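Local coordinates for BF1531-like N-terminal domain-containing protein (Bacteroides fragilis, PDB 3SLR), which is of unknown function but binds magnesium in a phosphatase-like domain and may hydrolyse ester bonds, at residues A[315-320]-A[342-347]; A[303-308]-A[321-326]; A[87-92]-A[106-111]. One frame throughout, in Å; residues are numbered along the deposited sequence. Where two conformers were deposited one is given.

Contact 1. Residues A[315-320]-A[342-347]; sequences DNIRTI and NMVREH
Arg-318 NH2 donates to the backbone carbonyl of His-347, the polar bond that joins the two helices here, with 3.1 Å between Arg-318 NH2 and His-347 O. The bond is bent: the N-H...O angle is 137°, the donor stands above the carbonyl plane, and the oxygen is tilted from the guanidinium plane. Since His-347 ends helix 338-347, a cationic group at its carbonyl would probably interact favourably with the negative end of the helix dipole. Arg-318 was modelled in two conformers; in the one described here the chain runs extended from CG to NE, carrying the guanidinium along the flank of its helix, where NH1 may be held by Asp-315 while NH2 faces the other helix. Asp-315 lies at the guanidinium edge and in its plane, and a salt bridge pairs Asp-315 OD1 with Arg-318 NH1, although its 2.5 Å is suspiciously short.

Besides this polar bridge, an apolar pair joins the helices. Ile-317 and Val-344 meet tip to tip: Ile-317 CD1 lies 3.6 Å from Val-344 CG1 and 3.7 Å from Val-344 CG2, so a single methyl faces both branches of the valine. With CG1 of Ile-317 opposite its carbonyl carbon (chi1 -68°) and chi2 extended, that methyl is carried well forward.

Helices 313-324 and 338-347 precede and follow strand 331-334 of the four-stranded parallel sheet, in a domain consistent with a HAD-like phosphatase fold. Val-344 packs on Phe-333 of that strand, its side chain about 11 Å from a bound magnesium ion, while Ile-317 is also backed by Phe-328.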
loop_
_atom_site.group_PDB
_atom_site.type_symbol
_atom_site.label_atom_id
_atom_site.label_comp_id
_atom_site.label_asym_id
_atom_site.label_seq_id
_atom_site.Cartn_x
_atom_site.Cartn_y
_atom_site.Cartn_z
ATOM N N ASP A 315 -12.376 -21.406 15.275
ATOM C CA ASP A 315 -11.778 -21.921 16.505
ATOM C C ASP A 315 -10.270 -22.062 16.343
ATOM O O ASP A 315 -9.499 -21.719 17.243
ATOM C CB ASP A 315 -12.371 -23.286 16.885
ATOM C CG ASP A 315 -13.783 -23.189 17.455
ATOM O OD1 ASP A 315 -14.235 -22.079 17.793
ATOM O OD2 ASP A 315 -14.439 -24.243 17.583
ATOM N N ASN A 316 -9.850 -22.579 15.189
ATOM C CA ASN A 316 -8.429 -22.758 14.920
ATOM C C ASN A 316 -7.660 -21.441 14.914
ATOM O O ASN A 316 -6.542 -21.363 15.428
ATOM C CB ASN A 316 -8.217 -23.539 13.618
ATOM C CG ASN A 316 -8.498 -25.028 13.779
ATOM O OD1 ASN A 316 -8.425 -25.565 14.886
ATOM N ND2 ASN A 316 -8.824 -25.700 12.674
ATOM N N ILE A 317 -8.259 -20.400 14.355
ATOM C CA ILE A 317 -7.618 -19.087 14.368
ATOM C C ILE A 317 -7.496 -18.512 15.789
ATOM O O ILE A 317 -6.507 -17.855 16.119
ATOM C CB ILE A 317 -8.292 -18.113 13.399
ATOM C CG1 ILE A 317 -8.025 -18.578 11.961
ATOM C CG2 ILE A 317 -7.768 -16.681 13.614
ATOM C CD1 ILE A 317 -8.814 -17.823 10.911
ATOM N N ARG A 318 -8.487 -18.770 16.632
ATOM C CA ARG A 318 -8.357 -18.387 18.033
ATOM C C ARG A 318 -7.165 -19.101 18.660
ATOM O O ARG A 318 -6.384 -18.493 19.392
ATOM C CB ARG A 318 -9.652 -18.656 18.800
ATOM C CG ARG A 318 -10.838 -17.891 18.232
ATOM C CD ARG A 318 -12.100 -18.060 19.072
ATOM N NE ARG A 318 -13.252 -17.535 18.347
ATOM C CZ ARG A 318 -14.099 -18.279 17.647
ATOM N NH1 ARG A 318 -13.943 -19.591 17.591
ATOM N NH2 ARG A 318 -15.114 -17.712 17.013
ATOM N N THR A 319 -7.002 -20.383 18.340
ATOM C CA THR A 319 -5.876 -21.152 18.851
ATOM C C THR A 319 -4.559 -20.514 18.418
ATOM O O THR A 319 -3.653 -20.303 19.228
ATOM C CB THR A 319 -5.947 -22.625 18.395
ATOM O OG1 THR A 319 -7.101 -23.240 18.981
ATOM C CG2 THR A 319 -4.702 -23.379 18.828
ATOM N N ILE A 320 -4.466 -20.192 17.133
ATOM C CA ILE A 320 -3.295 -19.517 16.602
ATOM C C ILE A 320 -3.041 -18.172 17.305
ATOM O O ILE A 320 -1.919 -17.889 17.730
ATOM C CB ILE A 320 -3.430 -19.309 15.083
ATOM C CG1 ILE A 320 -3.344 -20.663 14.371
ATOM C CG2 ILE A 320 -2.346 -18.353 14.594
ATOM C CD1 ILE A 320 -3.826 -20.640 12.942
ATOM N N ASN A 342 -15.985 -16.387 4.567
ATOM C CA ASN A 342 -17.168 -15.756 5.140
ATOM C C ASN A 342 -17.385 -16.116 6.602
ATOM O O ASN A 342 -17.769 -15.275 7.414
ATOM C CB ASN A 342 -18.414 -16.090 4.317
ATOM C CG ASN A 342 -18.440 -15.365 2.982
ATOM O OD1 ASN A 342 -17.529 -14.603 2.662
ATOM N ND2 ASN A 342 -19.481 -15.608 2.192
HETATM N N MSE A 343 -17.126 -17.365 6.950
HETATM C CA MSE A 343 -17.285 -17.757 8.337
HETATM C C MSE A 343 -16.197 -17.145 9.242
HETATM O O MSE A 343 -16.498 -16.713 10.357
HETATM C CB MSE A 343 -17.410 -19.273 8.479
HETATM C CG MSE A 343 -16.121 -20.007 8.736
HETATM SE SE MSE A 343 -15.915 -20.397 10.632
HETATM C CE MSE A 343 -17.647 -21.224 10.987
ATOM N N VAL A 344 -14.950 -17.072 8.772
ATOM C CA VAL A 344 -13.926 -16.405 9.572
ATOM C C VAL A 344 -14.259 -14.912 9.727
ATOM O O VAL A 344 -14.074 -14.333 10.799
ATOM C CB VAL A 344 -12.496 -16.618 9.011
ATOM C CG1 VAL A 344 -11.495 -15.710 9.708
ATOM C CG2 VAL A 344 -12.076 -18.076 9.158
ATOM N N ARG A 345 -14.773 -14.293 8.665
ATOM C CA ARG A 345 -15.170 -12.888 8.730
ATOM C C ARG A 345 -16.210 -12.636 9.802
ATOM O O ARG A 345 -16.112 -11.672 10.563
ATOM C CB ARG A 345 -15.758 -12.429 7.407
ATOM C CG ARG A 345 -14.749 -12.212 6.342
ATOM C CD ARG A 345 -15.261 -11.216 5.325
ATOM N NE ARG A 345 -14.410 -11.239 4.152
ATOM C CZ ARG A 345 -14.626 -12.016 3.098
ATOM N NH1 ARG A 345 -15.687 -12.809 3.073
ATOM N NH2 ARG A 345 -13.795 -11.991 2.069
ATOM N N GLU A 346 -17.225 -13.493 9.839
ATOM C CA GLU A 346 -18.340 -13.302 10.760
ATOM C C GLU A 346 -17.962 -13.665 12.184
ATOM O O GLU A 346 -18.384 -13.002 13.130
ATOM C CB GLU A 346 -19.538 -14.156 10.355
ATOM C CG GLU A 346 -20.011 -13.984 8.928
ATOM C CD GLU A 346 -21.140 -14.941 8.593
ATOM O OE1 GLU A 346 -21.906 -15.301 9.517
ATOM O OE2 GLU A 346 -21.253 -15.340 7.412
ATOM N N HIS A 347 -17.174 -14.722 12.339
ATOM C CA HIS A 347 -16.946 -15.291 13.664
ATOM C C HIS A 347 -15.679 -14.807 14.354
ATOM O O HIS A 347 -15.533 -14.962 15.562
ATOM C CB HIS A 347 -17.007 -16.821 13.612
ATOM C CG HIS A 347 -18.385 -17.343 13.356
ATOM N ND1 HIS A 347 -18.736 -17.988 12.193
ATOM C CD2 HIS A 347 -19.514 -17.273 14.103
ATOM C CE1 HIS A 347 -20.016 -18.313 12.240
ATOM N NE2 HIS A 347 -20.513 -17.886 13.385
#

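Contact 2. Residues A[303-308]-A[321-326]; sequences IAVFVA and QRTLNI
A strand-to-helix unit of the phosphatase-like domain brings Val-305 of strand 305-309 against Thr-323 and Leu-324 in the last turn of helix 313-324. The meeting is wholly apolar and turns on one methyl group. Val-305 CG2 lies 3.7 Å from Leu-324 CD2, and the same Val-305 CG2 lies 4.0 Å from Thr-323 CG2; both neighbours reach toward the valine tip to tip. CG2 of Val-305 stands opposite the carbonyl carbon, while CG1, anti to the backbone N at a chi1 of -172°, is turned to Ile-320 one helical turn earlier. The two branches of the valine are therefore shared out along the helix.

Thr-323 divides its own branches by polarity. Its methyl is presented to the strand, and its OG1 is hydrogen-bonded to the carbonyl oxygen of Thr-319 in the preceding turn, so the hydroxyl is satisfied by its own helix.

Just past these contacts the helix stops. Asn-325 takes a positive phi, although its N still bonds to the oxygen of Gln-321, and the Gln-321 side chain ties down the emerging chain: Gln-321 NE2 donates to Ile-326 O at 2.8 Å with an N-H...O angle of 148°.

Strand 305-309 is the edge strand of the four-stranded parallel sheet, bonded through its backbone to strand 274-280, whose Ile-274 also touches Leu-324. Helix 313-324 packs against this edge and leads on to strand 331-334 at the opposite edge, making a long beta-alpha-beta crossover.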
loop_
_atom_site.group_PDB
_atom_site.type_symbol
_atom_site.label_atom_id
_atom_site.label_comp_id
_atom_site.label_asym_id
_atom_site.label_seq_id
_atom_site.Cartn_x
_atom_site.Cartn_y
_atom_site.Cartn_z
ATOM N N ILE A 303 7.018 -21.775 8.820
ATOM C CA ILE A 303 5.686 -21.729 9.407
ATOM C C ILE A 303 5.760 -21.750 10.936
ATOM O O ILE A 303 6.188 -22.741 11.536
ATOM C CB ILE A 303 4.820 -22.907 8.914
ATOM C CG1 ILE A 303 4.860 -23.030 7.381
ATOM C CG2 ILE A 303 3.402 -22.762 9.418
ATOM C CD1 ILE A 303 4.204 -21.881 6.649
ATOM N N ALA A 304 5.335 -20.657 11.563
ATOM C CA ALA A 304 5.414 -20.522 13.022
ATOM C C ALA A 304 4.413 -21.395 13.780
ATOM O O ALA A 304 4.741 -21.967 14.816
ATOM C CB ALA A 304 5.242 -19.063 13.425
ATOM N N VAL A 305 3.190 -21.481 13.268
ATOM C CA VAL A 305 2.155 -22.297 13.886
ATOM C C VAL A 305 1.437 -23.032 12.781
ATOM O O VAL A 305 0.949 -22.406 11.845
ATOM C CB VAL A 305 1.117 -21.435 14.640
ATOM C CG1 VAL A 305 0.170 -22.319 15.428
ATOM C CG2 VAL A 305 1.819 -20.441 15.558
ATOM N N PHE A 306 1.385 -24.357 12.882
ATOM C CA PHE A 306 0.814 -25.180 11.824
ATOM C C PHE A 306 -0.411 -25.907 12.359
ATOM O O PHE A 306 -0.296 -26.837 13.164
ATOM C CB PHE A 306 1.872 -26.171 11.317
ATOM C CG PHE A 306 1.584 -26.750 9.949
ATOM C CD1 PHE A 306 0.504 -27.591 9.745
ATOM C CD2 PHE A 306 2.417 -26.471 8.877
ATOM C CE1 PHE A 306 0.246 -28.128 8.487
ATOM C CE2 PHE A 306 2.167 -27.008 7.614
ATOM C CZ PHE A 306 1.077 -27.830 7.421
ATOM N N VAL A 307 -1.590 -25.473 11.928
ATOM C CA VAL A 307 -2.838 -26.059 12.410
ATOM C C VAL A 307 -3.578 -26.719 11.264
ATOM O O VAL A 307 -4.049 -26.048 10.354
ATOM C CB VAL A 307 -3.762 -24.999 13.063
ATOM C CG1 VAL A 307 -5.073 -25.638 13.526
ATOM C CG2 VAL A 307 -3.058 -24.324 14.219
ATOM N N ALA A 308 -3.636 -28.046 11.293
ATOM C CA ALA A 308 -4.394 -28.804 10.311
ATOM C C ALA A 308 -5.256 -29.814 11.053
ATOM O O ALA A 308 -4.739 -30.718 11.706
ATOM C CB ALA A 308 -3.447 -29.536 9.339
ATOM N N GLN A 321 -4.085 -17.359 17.431
ATOM C CA GLN A 321 -3.970 -16.046 18.069
ATOM C C GLN A 321 -3.448 -16.181 19.493
ATOM O O GLN A 321 -2.581 -15.421 19.930
ATOM C CB GLN A 321 -5.325 -15.332 18.065
ATOM C CG GLN A 321 -5.309 -13.895 18.577
ATOM C CD GLN A 321 -5.384 -13.786 20.099
ATOM O OE1 GLN A 321 -5.873 -14.686 20.782
ATOM N NE2 GLN A 321 -4.883 -12.682 20.630
ATOM N N ARG A 322 -3.962 -17.174 20.207
ATOM C CA ARG A 322 -3.589 -17.355 21.600
ATOM C C ARG A 322 -2.143 -17.797 21.706
ATOM O O ARG A 322 -1.438 -17.402 22.633
ATOM C CB ARG A 322 -4.541 -18.341 22.271
ATOM C CG ARG A 322 -5.934 -17.753 22.419
ATOM C CD ARG A 322 -7.006 -18.800 22.639
ATOM N NE ARG A 322 -8.339 -18.195 22.626
ATOM C CZ ARG A 322 -9.458 -18.851 22.919
ATOM N NH1 ARG A 322 -9.405 -20.129 23.261
ATOM N NH2 ARG A 322 -10.628 -18.227 22.881
ATOM N N THR A 323 -1.700 -18.595 20.735
ATOM C CA THR A 323 -0.327 -19.079 20.696
ATOM C C THR A 323 0.649 -17.929 20.459
ATOM O O THR A 323 1.714 -17.855 21.083
ATOM C CB THR A 323 -0.149 -20.141 19.583
ATOM O OG1 THR A 323 -1.036 -21.242 19.824
ATOM C CG2 THR A 323 1.281 -20.654 19.544
ATOM N N LEU A 324 0.275 -17.029 19.553
ATOM C CA LEU A 324 1.143 -15.927 19.147
ATOM C C LEU A 324 1.049 -14.701 20.051
ATOM O O LEU A 324 1.985 -13.903 20.118
ATOM C CB LEU A 324 0.830 -15.525 17.704
ATOM C CG LEU A 324 1.096 -16.637 16.682
ATOM C CD1 LEU A 324 0.659 -16.193 15.294
ATOM C CD2 LEU A 324 2.560 -17.008 16.704
ATOM N N ASN A 325 -0.078 -14.554 20.744
ATOM C CA ASN A 325 -0.323 -13.372 21.567
ATOM C C ASN A 325 -0.167 -12.077 20.768
ATOM O O ASN A 325 0.551 -11.163 21.180
ATOM C CB ASN A 325 0.596 -13.356 22.794
ATOM C CG ASN A 325 0.164 -12.335 23.837
ATOM O OD1 ASN A 325 -1.027 -12.038 23.978
ATOM N ND2 ASN A 325 1.129 -11.785 24.565
ATOM N N ILE A 326 -0.819 -12.018 19.609
ATOM C CA ILE A 326 -0.948 -10.772 18.860
ATOM C C ILE A 326 -2.430 -10.569 18.596
ATOM O O ILE A 326 -3.224 -11.498 18.749
ATOM C CB ILE A 326 -0.200 -10.814 17.526
ATOM C CG1 ILE A 326 -0.689 -12.001 16.704
ATOM C CG2 ILE A 326 1.305 -10.880 17.753
ATOM C CD1 ILE A 326 -0.133 -12.030 15.288
#

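Contact 3. Residues A[87-92]-A[106-111]; sequences HKLLEK and DDRLDF
Leu-89 and Arg-108 pass side by side, pointing opposite ways, and so place a leucine methyl over the flat guanidinium. They belong to the FkbH N-terminal domain, assigned to the SGNH-hydrolase clan, consistent with its five-stranded parallel sheet; helices 86-94 and 104-118 both lie on the connection from strand 79-83 to strand 122-126. Leu-89 CD1 sits 3.5 Å above the guanidinium plane of Arg-108, displaced toward its rim, and lies 3.8 Å from both Arg-108 NH1 and Arg-108 NH2. Lys-92, one turn after Leu-89, passes obliquely, with Lys-92 CD 4.0 Å from Arg-108 NH2.

The face of the guanidinium is offered to the methyl because the arginine chain folds and its NH1 has a second partner. CG of Arg-108 leaves anti to the backbone N, but the chain then bends at chi2 and chi3 (52° and 50°), turning the guanidinium flat against the leucine instead of straight at the opposing helix. Arg-108 NH1 is hydrogen-bonded to the hydroxyl of Tyr-128, and the arginine also touches His-84. Leu-89 also packs on Leu-151 of helix 147-164, so it joins this helix pair to a third helix.

Lys-92 brings only CD near the arginine and holds its ammonium farther off, with 5.4 Å between Lys-92 NZ and Arg-108 NH2. A bend at chi4 (-53°) directs the ammonium group to a water that spans the helices: the water accepts from Lys-92 NZ, at a rather short 2.5 Å, and donates to Asp-107 OD2 at 2.6 Å.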
loop_
_atom_site.group_PDB
_atom_site.type_symbol
_atom_site.label_atom_id
_atom_site.label_comp_id
_atom_site.label_asym_id
_atom_site.label_seq_id
_atom_site.Cartn_x
_atom_site.Cartn_y
_atom_site.Cartn_z
ATOM N N HIS A 87 2.468 16.191 -13.060
ATOM C CA HIS A 87 1.892 17.055 -14.078
ATOM C C HIS A 87 2.358 18.506 -13.971
ATOM O O HIS A 87 2.686 19.144 -14.978
ATOM C CB HIS A 87 0.358 16.981 -14.023
ATOM C CG HIS A 87 -0.307 17.452 -15.277
ATOM N ND1 HIS A 87 -0.747 16.585 -16.256
ATOM C CD2 HIS A 87 -0.559 18.702 -15.739
ATOM C CE1 HIS A 87 -1.263 17.279 -17.255
ATOM N NE2 HIS A 87 -1.169 18.566 -16.964
ATOM N N LYS A 88 2.371 19.032 -12.755
ATOM C CA LYS A 88 2.757 20.423 -12.537
ATOM C C LYS A 88 4.272 20.599 -12.638
ATOM O O LYS A 88 4.752 21.647 -13.089
ATOM C CB LYS A 88 2.216 20.943 -11.196
ATOM C CG LYS A 88 0.683 21.029 -11.154
ATOM C CD LYS A 88 0.147 22.084 -12.141
ATOM C CE LYS A 88 -1.385 22.033 -12.224
ATOM N NZ LYS A 88 -1.935 23.149 -13.073
ATOM N N LEU A 89 5.020 19.569 -12.249
ATOM C CA LEU A 89 6.476 19.600 -12.371
ATOM C C LEU A 89 6.866 19.573 -13.854
ATOM O O LEU A 89 7.831 20.216 -14.261
ATOM C CB LEU A 89 7.118 18.418 -11.625
ATOM C CG LEU A 89 8.658 18.399 -11.579
ATOM C CD1 LEU A 89 9.191 19.545 -10.721
ATOM C CD2 LEU A 89 9.175 17.066 -11.063
ATOM N N LEU A 90 6.107 18.816 -14.645
ATOM C CA LEU A 90 6.292 18.754 -16.095
ATOM C C LEU A 90 6.138 20.148 -16.694
ATOM O O LEU A 90 6.938 20.567 -17.534
ATOM C CB LEU A 90 5.257 17.808 -16.713
ATOM C CG LEU A 90 5.401 17.461 -18.194
ATOM C CD1 LEU A 90 6.617 16.600 -18.394
ATOM C CD2 LEU A 90 4.143 16.724 -18.680
ATOM N N GLU A 91 5.114 20.882 -16.256
ATOM C CA GLU A 91 4.944 22.250 -16.727
ATOM C C GLU A 91 6.115 23.137 -16.304
ATOM O O GLU A 91 6.646 23.908 -17.109
ATOM C CB GLU A 91 3.622 22.848 -16.251
ATOM C CG GLU A 91 3.527 24.326 -16.613
ATOM C CD GLU A 91 2.134 24.900 -16.469
ATOM O OE1 GLU A 91 1.472 24.612 -15.460
ATOM O OE2 GLU A 91 1.712 25.654 -17.366
ATOM N N LYS A 92 6.523 23.029 -15.047
ATOM C CA LYS A 92 7.656 23.805 -14.539
ATOM C C LYS A 92 8.903 23.590 -15.393
ATOM O O LYS A 92 9.576 24.540 -15.803
ATOM C CB LYS A 92 7.922 23.434 -13.079
ATOM C CG LYS A 92 9.034 24.206 -12.399
ATOM C CD LYS A 92 9.092 23.840 -10.906
ATOM C CE LYS A 92 10.072 24.713 -10.145
ATOM N NZ LYS A 92 11.402 24.689 -10.792
ATOM N N ASP A 106 17.346 18.484 -8.450
ATOM C CA ASP A 106 18.114 19.052 -7.338
ATOM C C ASP A 106 17.333 20.119 -6.570
ATOM O O ASP A 106 17.327 20.125 -5.344
ATOM C CB ASP A 106 19.440 19.639 -7.829
ATOM C CG ASP A 106 20.442 18.570 -8.244
ATOM O OD1 ASP A 106 20.355 17.434 -7.733
ATOM O OD2 ASP A 106 21.325 18.882 -9.074
ATOM N N ASP A 107 16.676 21.019 -7.289
ATOM C CA ASP A 107 15.918 22.081 -6.632
ATOM C C ASP A 107 14.752 21.535 -5.807
ATOM O O ASP A 107 14.494 21.992 -4.687
ATOM C CB ASP A 107 15.393 23.092 -7.656
ATOM C CG ASP A 107 16.497 23.956 -8.256
ATOM O OD1 ASP A 107 17.630 23.964 -7.722
ATOM O OD2 ASP A 107 16.222 24.644 -9.262
ATOM N N ARG A 108 14.038 20.569 -6.379
ATOM C CA ARG A 108 12.894 19.968 -5.708
ATOM C C ARG A 108 13.404 19.223 -4.480
ATOM O O ARG A 108 12.827 19.334 -3.390
ATOM C CB ARG A 108 12.152 19.032 -6.676
ATOM C CG ARG A 108 10.935 18.306 -6.092
ATOM C CD ARG A 108 9.941 19.258 -5.415
ATOM N NE ARG A 108 9.541 20.427 -6.221
ATOM C CZ ARG A 108 8.475 20.478 -7.025
ATOM N NH1 ARG A 108 7.701 19.414 -7.198
ATOM N NH2 ARG A 108 8.189 21.595 -7.685
ATOM N N LEU A 109 14.514 18.506 -4.646
ATOM C CA LEU A 109 15.117 17.771 -3.533
ATOM C C LEU A 109 15.549 18.728 -2.422
ATOM O O LEU A 109 15.380 18.429 -1.249
ATOM C CB LEU A 109 16.297 16.919 -4.004
ATOM C CG LEU A 109 15.941 15.705 -4.865
ATOM C CD1 LEU A 109 17.173 15.197 -5.570
ATOM C CD2 LEU A 109 15.342 14.610 -3.979
ATOM N N ASP A 110 16.091 19.884 -2.793
ATOM C CA ASP A 110 16.434 20.892 -1.798
ATOM C C ASP A 110 15.199 21.320 -1.002
ATOM O O ASP A 110 15.261 21.474 0.224
ATOM C CB ASP A 110 17.096 22.115 -2.449
ATOM C CG ASP A 110 18.545 21.858 -2.849
ATOM O OD1 ASP A 110 19.130 20.854 -2.387
ATOM O OD2 ASP A 110 19.104 22.674 -3.620
ATOM N N PHE A 111 14.078 21.526 -1.689
ATOM C CA PHE A 111 12.873 21.936 -0.986
ATOM C C PHE A 111 12.416 20.836 -0.029
ATOM O O PHE A 111 12.016 21.105 1.109
ATOM C CB PHE A 111 11.727 22.278 -1.934
ATOM C CG PHE A 111 10.451 22.577 -1.205
ATOM C CD1 PHE A 111 10.298 23.780 -0.531
ATOM C CD2 PHE A 111 9.434 21.642 -1.143
ATOM C CE1 PHE A 111 9.137 24.055 0.180
ATOM C CE2 PHE A 111 8.265 21.906 -0.433
ATOM C CZ PHE A 111 8.118 23.120 0.229
HETATM O O HOH W 1 13.764 24.299 -10.115
#

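Following the chain from the N terminus, contact 3 comes first, closing the connection through helix 98-101 between helices 86-94 and 104-118 within the FkbH domain. It is complete long before the other two begin, and about 48 to 49 Å separates its centre from theirs. In the phosphatase-like domain, contact 2 opens at 303-308, contact 1 opens at 315-320 before contact 2 closes at 321-326, and contact 1 closes at 342-347. The two loops therefore cross. Both use helix 313-324, contact 2 tying its end to the edge strand and contact 1 tying its middle to helix 338-347, and they touch where Asn-316 and Ile-320 pack on Val-307.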